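Local coordinates for sulfite reductase [ferredoxin] (Mycobacterium tuberculosis, PDB 1ZJ8), which catalyses the ferredoxin-dependent six-electron reduction of sulfite to sulfide, using one siroheme and one [4Fe-4S] cluster per subunit, at residues V268-P273 / R325-G330; P359-V364 / V443-L448. One frame throughout, in Å; residues are numbered along the deposited sequence.

Interaction 1. Residues V268-P273 / R325-G330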
ATOM      1  N   VAL A 268       9.736  19.196  -4.187  1.00 38.64           N
ATOM      2  CA  VAL A 268      10.142  19.914  -5.381  1.00 38.54           C
ATOM      3  C   VAL A 268      10.243  21.424  -5.088  1.00 38.62           C
ATOM      4  O   VAL A 268      10.906  22.160  -5.824  1.00 38.73           O
ATOM      5  CB  VAL A 268       9.150  19.635  -6.520  1.00 38.46           C
ATOM      6  CG1 VAL A 268       9.512  20.444  -7.766  1.00 38.73           C
ATOM      7  CG2 VAL A 268       9.105  18.116  -6.823  1.00 37.91           C
ATOM      8  N   GLY A 269       9.588  21.861  -4.007  1.00 38.60           N
ATOM      9  CA  GLY A 269       9.559  23.268  -3.594  1.00 38.09           C
ATOM     10  C   GLY A 269       8.413  24.051  -4.215  1.00 37.96           C
ATOM     11  O   GLY A 269       8.434  25.291  -4.206  1.00 38.09           O
ATOM     12  N   ALA A 270       7.395  23.324  -4.696  1.00 37.33           N
ATOM     13  CA  ALA A 270       6.352  23.877  -5.554  1.00 36.82           C
ATOM     14  C   ALA A 270       4.980  23.822  -4.898  1.00 36.55           C
ATOM     15  O   ALA A 270       4.675  22.885  -4.146  1.00 36.60           O
ATOM     16  CB  ALA A 270       6.311  23.120  -6.884  1.00 36.72           C
ATOM     17  N   TRP A 271       4.160  24.832  -5.216  1.00 36.04           N
ATOM     18  CA  TRP A 271       2.730  24.886  -4.854  1.00 35.71           C
ATOM     19  C   TRP A 271       1.912  24.765  -6.141  1.00 35.05           C
ATOM     20  O   TRP A 271       2.203  25.423  -7.128  1.00 35.29           O
ATOM     21  CB  TRP A 271       2.406  26.203  -4.123  1.00 35.64           C
ATOM     22  CG  TRP A 271       0.965  26.379  -3.638  1.00 35.86           C
ATOM     23  CD1 TRP A 271       0.436  25.948  -2.436  1.00 35.83           C
ATOM     24  CD2 TRP A 271      -0.107  27.056  -4.323  1.00 35.46           C
ATOM     25  NE1 TRP A 271      -0.893  26.312  -2.344  1.00 35.75           N
ATOM     26  CE2 TRP A 271      -1.253  26.992  -3.479  1.00 35.50           C
ATOM     27  CE3 TRP A 271      -0.212  27.707  -5.564  1.00 35.22           C
ATOM     28  CZ2 TRP A 271      -2.490  27.557  -3.841  1.00 34.88           C
ATOM     29  CZ3 TRP A 271      -1.447  28.278  -5.920  1.00 35.36           C
ATOM     30  CH2 TRP A 271      -2.568  28.188  -5.062  1.00 35.29           C
ATOM     31  N   VAL A 272       0.895  23.921  -6.119  1.00 34.65           N
ATOM     32  CA  VAL A 272       0.083  23.633  -7.292  1.00 34.67           C
ATOM     33  C   VAL A 272      -1.409  23.774  -6.955  1.00 34.69           C
ATOM     34  O   VAL A 272      -1.930  23.042  -6.105  1.00 35.03           O
ATOM     35  CB  VAL A 272       0.344  22.195  -7.769  1.00 34.70           C
ATOM     36  CG1 VAL A 272      -0.462  21.878  -9.029  1.00 35.05           C
ATOM     37  CG2 VAL A 272       1.846  21.972  -8.007  1.00 34.31           C
ATOM     38  N   PRO A 273      -2.120  24.692  -7.632  1.00 34.60           N
ATOM     39  CA  PRO A 273      -3.542  24.854  -7.280  1.00 34.29           C
ATOM     40  C   PRO A 273      -4.321  23.612  -7.730  1.00 34.15           C
ATOM     41  O   PRO A 273      -3.908  22.914  -8.670  1.00 34.78           O
ATOM     42  CB  PRO A 273      -3.954  26.102  -8.067  1.00 34.29           C
ATOM     43  CG  PRO A 273      -3.022  26.099  -9.278  1.00 34.51           C
ATOM     44  CD  PRO A 273      -1.719  25.545  -8.772  1.00 34.70           C
ATOM     45  N   ARG A 325       6.477  25.850 -18.590  1.00 48.17           N
ATOM     46  CA  ARG A 325       6.241  26.998 -17.700  1.00 48.21           C
ATOM     47  C   ARG A 325       6.810  26.770 -16.296  1.00 48.01           C
ATOM     48  O   ARG A 325       7.003  25.624 -15.881  1.00 48.53           O
ATOM     49  CB  ARG A 325       4.744  27.291 -17.580  1.00 48.33           C
ATOM     50  CG  ARG A 325       4.041  26.363 -16.620  1.00 49.04           C
ATOM     51  CD  ARG A 325       2.546  26.336 -16.816  1.00 48.95           C
ATOM     52  NE  ARG A 325       1.942  25.289 -15.993  1.00 49.52           N
ATOM     53  CZ  ARG A 325       1.774  25.364 -14.673  1.00 49.54           C
ATOM     54  NH1 ARG A 325       2.154  26.438 -13.985  1.00 48.64           N
ATOM     55  NH2 ARG A 325       1.211  24.351 -14.033  1.00 50.17           N
ATOM     56  N   PRO A 326       7.066  27.854 -15.546  1.00 47.47           N
ATOM     57  CA  PRO A 326       7.543  27.620 -14.182  1.00 47.13           C
ATOM     58  C   PRO A 326       6.413  27.122 -13.271  1.00 46.83           C
ATOM     59  O   PRO A 326       5.233  27.320 -13.592  1.00 46.91           O
ATOM     60  CB  PRO A 326       8.064  29.002 -13.738  1.00 47.05           C
ATOM     61  CG  PRO A 326       7.410  29.983 -14.617  1.00 46.93           C
ATOM     62  CD  PRO A 326       6.952  29.291 -15.862  1.00 47.33           C
ATOM     63  N   LEU A 327       6.787  26.434 -12.188  1.00 46.13           N
ATOM     64  CA  LEU A 327       5.876  26.148 -11.091  1.00 45.50           C
ATOM     65  C   LEU A 327       6.044  27.260 -10.093  1.00 44.91           C
ATOM     66  O   LEU A 327       7.130  27.825  -9.978  1.00 44.59           O
ATOM     67  CB  LEU A 327       6.221  24.832 -10.422  1.00 45.66           C
ATOM     68  CG  LEU A 327       5.992  23.588 -11.268  1.00 46.34           C
ATOM     69  CD1 LEU A 327       6.607  22.361 -10.604  1.00 46.39           C
ATOM     70  CD2 LEU A 327       4.501  23.405 -11.477  1.00 47.31           C
ATOM     71  N   ILE A 328       4.964  27.576  -9.384  1.00 44.36           N
ATOM     72  CA  ILE A 328       4.995  28.569  -8.320  1.00 43.98           C
ATOM     73  C   ILE A 328       5.736  27.965  -7.117  1.00 43.73           C
ATOM     74  O   ILE A 328       5.535  26.797  -6.798  1.00 44.00           O
ATOM     75  CB  ILE A 328       3.570  28.992  -7.907  1.00 44.03           C
ATOM     76  CG1 ILE A 328       2.810  29.586  -9.105  1.00 44.11           C
ATOM     77  CG2 ILE A 328       3.586  29.969  -6.715  1.00 44.38           C
ATOM     78  CD1 ILE A 328       1.674  28.662  -9.619  1.00 45.31           C
ATOM     79  N   ASP A 329       6.612  28.749  -6.482  1.00 43.24           N
ATOM     80  CA  ASP A 329       7.312  28.330  -5.270  1.00 42.89           C
ATOM     81  C   ASP A 329       6.297  28.216  -4.132  1.00 42.85           C
ATOM     82  O   ASP A 329       5.329  28.982  -4.071  1.00 42.64           O
ATOM     83  CB  ASP A 329       8.391  29.351  -4.859  1.00 42.73           C
ATOM     84  CG  ASP A 329       9.653  29.304  -5.733  1.00 43.19           C
ATOM     85  OD1 ASP A 329       9.855  28.371  -6.556  1.00 42.99           O
ATOM     86  OD2 ASP A 329      10.470  30.227  -5.569  1.00 43.42           O
ATOM     87  N   GLY A 330       6.521  27.266  -3.224  1.00 42.71           N
ATOM     88  CA  GLY A 330       5.634  27.107  -2.077  1.00 42.26           C
ATOM     89  C   GLY A 330       6.345  26.514  -0.886  1.00 41.73           C
ATOM     90  O   GLY A 330       7.394  25.929  -1.022  1.00 40.94           O
TER
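Ala270 and Leu327 form the apolar heart of this strand-edge contact: the methyl CD1 of Leu327 lies 3.8 Å from Ala270 CB, and Leu327 CB also comes against the alanine methyl. Leu327 holds its CG beside the backbone N (chi1 -68°), which brings CD1 against Ala270 CB and on to a looser touch with Val268 CG1. Two backbone bonds fasten the chains beside this patch. Trp271 N donates to Ile328 O over 2.9 Å at a nearly straight 168°, while Gly330 N reaches Gly269 O, also at 2.9 Å. The same two carbonyls take CA-H...O contacts, Ala270 CA standing 3.3 Å from Ile328 O and Asp329 CA 3.4 Å from Gly269 O. Ala270 and Asp329 face each other as an antiparallel non-hydrogen-bonded pair whose side chains diverge. Gly330, without a side chain, lets its CA lie 3.9 Å from Trp271 CB. The other flank is looser. Ile328 is partly exposed and meets the Trp271 carbonyl O through its CB and CD1, and Asp329 OD1 forms a salt bridge with Arg315 of helix 311-323. The chains splay rather than run on together, so the pairing is brief, and residues 328-329 add a short, weakly bonded outermost strand to a mixed sheet. On its other edge, strand 266-272 pairs with strand 249-254, Ala270 joining Leu252 by a backbone hydrogen bond. The Trp271 indole meets the rings of His243 and His246, whereas Leu327 and Val268 both pack on helix 311-323, and Val272 rests on helix 277-291.

Interaction 2. Residues P359-V364 / V443-L448; sequences PIAGRV and VRAQHL
Ile360 O is gripped by two donors that reach it from opposite faces of its carbonyl plane: Gln446 NE2 across the contact, at 3.0 Å and 162°, and Arg363 N, which closes the type I' turn of residues 360-363 over 3.2 Å. The Gln446 donor stands well above that plane, yet the acceptor lies close to the plane of the glutamine's own amide. Gln446 leaves the helix with CG beside its backbone N, and the chain bends at chi2 (-54°), bringing the amide alongside the turn. NE2 also lies 3.3 Å from Arg363 CB, to the same general side as Ile360 O, and OE1 turns toward the CB and CG2 of Ile360. The branch CG2 of Ile360 lies 4.1 Å from Ala445 CB, with Ala361 CB at 4.2 Å from the same methyl, so a small apolar patch adjoins the amide. The bent Arg363 chain ends with NH1 4.0 Å from Val443 CG2, the two side chains meeting obliquely; its NH2 forms a salt bridge with Asp137. The contact joins the second ferredoxin-like half domain (359-364) to the 4Fe-4S domain (443-448): Ala361 and Ala445 both pack on Leu425, bringing the turn against the domain of strand 425-427 and helix 442-455, while Gly362 makes a backbone hydrogen bond with Ile138. Gln446 supplies the hydrogen bond from helix to turn, and with NE2 donating to Arg442 O as well, the amide's orientation is probably held, its nitrogen on the side of the two carbonyls.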
ATOM      1  N   PRO A 359      -9.437  -4.076  11.453  1.00 27.50           N
ATOM      2  CA  PRO A 359      -9.304  -5.509  11.407  1.00 27.39           C
ATOM      3  C   PRO A 359      -7.878  -5.856  11.837  1.00 27.67           C
ATOM      4  O   PRO A 359      -7.179  -4.999  12.396  1.00 28.04           O
ATOM      5  CB  PRO A 359      -9.580  -5.843   9.941  1.00 27.58           C
ATOM      6  CG  PRO A 359      -9.478  -4.537   9.177  1.00 27.30           C
ATOM      7  CD  PRO A 359      -9.379  -3.431  10.127  1.00 27.15           C
ATOM      8  N   ILE A 360      -7.456  -7.095  11.610  1.00 27.65           N
ATOM      9  CA  ILE A 360      -6.103  -7.511  11.897  1.00 27.35           C
ATOM     10  C   ILE A 360      -5.353  -7.607  10.568  1.00 27.59           C
ATOM     11  O   ILE A 360      -5.547  -8.549   9.795  1.00 28.18           O
ATOM     12  CB  ILE A 360      -6.099  -8.875  12.622  1.00 27.40           C
ATOM     13  CG1 ILE A 360      -6.670  -8.739  14.037  1.00 26.86           C
ATOM     14  CG2 ILE A 360      -4.682  -9.450  12.660  1.00 28.32           C
ATOM     15  CD1 ILE A 360      -6.680 -10.027  14.844  1.00 26.47           C
ATOM     16  N   ALA A 361      -4.502  -6.621  10.308  1.00 27.63           N
ATOM     17  CA  ALA A 361      -3.667  -6.591   9.123  1.00 27.35           C
ATOM     18  C   ALA A 361      -4.482  -6.768   7.875  1.00 27.40           C
ATOM     19  O   ALA A 361      -4.143  -7.588   7.067  1.00 27.28           O
ATOM     20  CB  ALA A 361      -2.631  -7.679   9.199  1.00 27.42           C
ATOM     21  N   GLY A 362      -5.593  -6.043   7.753  1.00 27.60           N
ATOM     22  CA  GLY A 362      -6.388  -6.015   6.523  1.00 27.38           C
ATOM     23  C   GLY A 362      -7.285  -7.217   6.255  1.00 27.56           C
ATOM     24  O   GLY A 362      -8.061  -7.204   5.291  1.00 27.48           O
ATOM     25  N   ARG A 363      -7.219  -8.248   7.101  1.00 27.72           N
ATOM     26  CA  ARG A 363      -7.927  -9.504   6.812  1.00 27.63           C
ATOM     27  C   ARG A 363      -9.396  -9.421   7.124  1.00 27.36           C
ATOM     28  O   ARG A 363      -9.763  -9.295   8.287  1.00 27.26           O
ATOM     29  CB  ARG A 363      -7.332 -10.666   7.615  1.00 27.72           C
ATOM     30  CG  ARG A 363      -8.194 -11.958   7.556  1.00 28.36           C
ATOM     31  CD  ARG A 363      -7.402 -13.216   7.250  1.00 28.84           C
ATOM     32  NE  ARG A 363      -6.989 -13.228   5.851  1.00 30.04           N
ATOM     33  CZ  ARG A 363      -6.111 -14.091   5.338  1.00 32.09           C
ATOM     34  NH1 ARG A 363      -5.582 -15.046   6.101  1.00 33.74           N
ATOM     35  NH2 ARG A 363      -5.755 -13.999   4.057  1.00 31.70           N
ATOM     36  N   VAL A 364     -10.224  -9.500   6.089  1.00 27.19           N
ATOM     37  CA  VAL A 364     -11.677  -9.611   6.238  1.00 27.64           C
ATOM     38  C   VAL A 364     -12.161 -10.797   5.372  1.00 28.08           C
ATOM     39  O   VAL A 364     -11.475 -11.820   5.309  1.00 28.46           O
ATOM     40  CB  VAL A 364     -12.434  -8.249   5.914  1.00 27.47           C
ATOM     41  CG1 VAL A 364     -12.109  -7.163   6.952  1.00 27.63           C
ATOM     42  CG2 VAL A 364     -12.129  -7.726   4.501  1.00 27.53           C
ATOM     43  N   VAL A 443      -1.474 -14.615   8.373  1.00 37.71           N
ATOM     44  CA  VAL A 443      -2.080 -15.576   9.296  1.00 37.49           C
ATOM     45  C   VAL A 443      -1.445 -15.474  10.699  1.00 37.02           C
ATOM     46  O   VAL A 443      -2.142 -15.522  11.729  1.00 36.72           O
ATOM     47  CB  VAL A 443      -1.959 -17.030   8.744  1.00 37.64           C
ATOM     48  CG1 VAL A 443      -2.889 -17.982   9.542  1.00 37.40           C
ATOM     49  CG2 VAL A 443      -2.278 -17.063   7.218  1.00 37.61           C
ATOM     50  N   ARG A 444      -0.121 -15.335  10.717  1.00 36.48           N
ATOM     51  CA  ARG A 444       0.623 -15.136  11.950  1.00 36.12           C
ATOM     52  C   ARG A 444       0.017 -14.012  12.766  1.00 35.79           C
ATOM     53  O   ARG A 444      -0.293 -14.175  13.957  1.00 35.77           O
ATOM     54  CB  ARG A 444       2.074 -14.792  11.622  1.00 36.17           C
ATOM     55  CG  ARG A 444       2.990 -14.769  12.841  1.00 36.84           C
ATOM     56  CD  ARG A 444       3.338 -16.183  13.296  1.00 37.86           C
ATOM     57  NE  ARG A 444       3.175 -16.375  14.729  1.00 36.85           N
ATOM     58  CZ  ARG A 444       4.009 -15.926  15.648  1.00 38.11           C
ATOM     59  NH1 ARG A 444       5.061 -15.233  15.299  1.00 40.30           N
ATOM     60  NH2 ARG A 444       3.796 -16.161  16.929  1.00 39.32           N
ATOM     61  N   ALA A 445      -0.170 -12.884  12.089  1.00 35.23           N
ATOM     62  CA  ALA A 445      -0.742 -11.676  12.676  1.00 34.66           C
ATOM     63  C   ALA A 445      -2.064 -11.934  13.354  1.00 34.05           C
ATOM     64  O   ALA A 445      -2.390 -11.291  14.346  1.00 33.89           O
ATOM     65  CB  ALA A 445      -0.951 -10.625  11.593  1.00 35.05           C
ATOM     66  N   GLN A 446      -2.835 -12.872  12.813  1.00 33.59           N
ATOM     67  CA  GLN A 446      -4.160 -13.167  13.371  1.00 33.45           C
ATOM     68  C   GLN A 446      -4.075 -13.782  14.766  1.00 33.19           C
ATOM     69  O   GLN A 446      -4.994 -13.631  15.579  1.00 32.92           O
ATOM     70  CB  GLN A 446      -4.957 -14.114  12.454  1.00 33.48           C
ATOM     71  CG  GLN A 446      -5.083 -13.670  11.001  1.00 32.16           C
ATOM     72  CD  GLN A 446      -5.632 -12.287  10.887  1.00 30.56           C
ATOM     73  OE1 GLN A 446      -6.490 -11.895  11.673  1.00 29.37           O
ATOM     74  NE2 GLN A 446      -5.136 -11.522   9.917  1.00 30.64           N
ATOM     75  N   HIS A 447      -2.964 -14.471  15.025  1.00 33.19           N
ATOM     76  CA  HIS A 447      -2.693 -15.068  16.334  1.00 33.12           C
ATOM     77  C   HIS A 447      -1.861 -14.151  17.209  1.00 32.82           C
ATOM     78  O   HIS A 447      -1.929 -14.229  18.440  1.00 32.80           O
ATOM     79  CB  HIS A 447      -1.889 -16.373  16.172  1.00 33.24           C
ATOM     80  CG  HIS A 447      -2.603 -17.458  15.413  1.00 35.02           C
ATOM     81  ND1 HIS A 447      -2.603 -17.533  14.031  1.00 35.78           N
ATOM     82  CD2 HIS A 447      -3.317 -18.529  15.847  1.00 35.48           C
ATOM     83  CE1 HIS A 447      -3.302 -18.589  13.650  1.00 34.61           C
ATOM     84  NE2 HIS A 447      -3.746 -19.209  14.730  1.00 35.15           N
ATOM     85  N   LEU A 448      -1.056 -13.301  16.575  1.00 32.57           N
ATOM     86  CA  LEU A 448      -0.028 -12.561  17.287  1.00 32.37           C
ATOM     87  C   LEU A 448      -0.621 -11.376  18.013  1.00 32.15           C
ATOM     88  O   LEU A 448      -0.245 -11.115  19.151  1.00 32.27           O
ATOM     89  CB  LEU A 448       1.068 -12.137  16.318  1.00 32.62           C
ATOM     90  CG  LEU A 448       2.275 -11.400  16.899  1.00 32.90           C
ATOM     91  CD1 LEU A 448       2.949 -12.214  17.996  1.00 32.73           C
ATOM     92  CD2 LEU A 448       3.247 -11.050  15.771  1.00 32.49           C
TER

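Interactions 1 and 2 lie on opposite sides of the chain's centre, their centres 42 Å apart and their nearest atoms about 32 Å apart, and follow one another along the chain without touching. Interaction 1 is remote from the cofactors. Interaction 2 lies near them: the side chain of Ala361 is about 7 Å from the siroheme and about 8 Å from the side chain of Cys428, a cluster ligand by similarity, and the Arg363 side chain is about 11 Å from the iron-sulfur cluster. Only the second contact belongs to the surroundings of the redox centre; the first lies at a sheet edge of the first 4Fe-4S-type family region, whereas the cluster cysteines belong to the second.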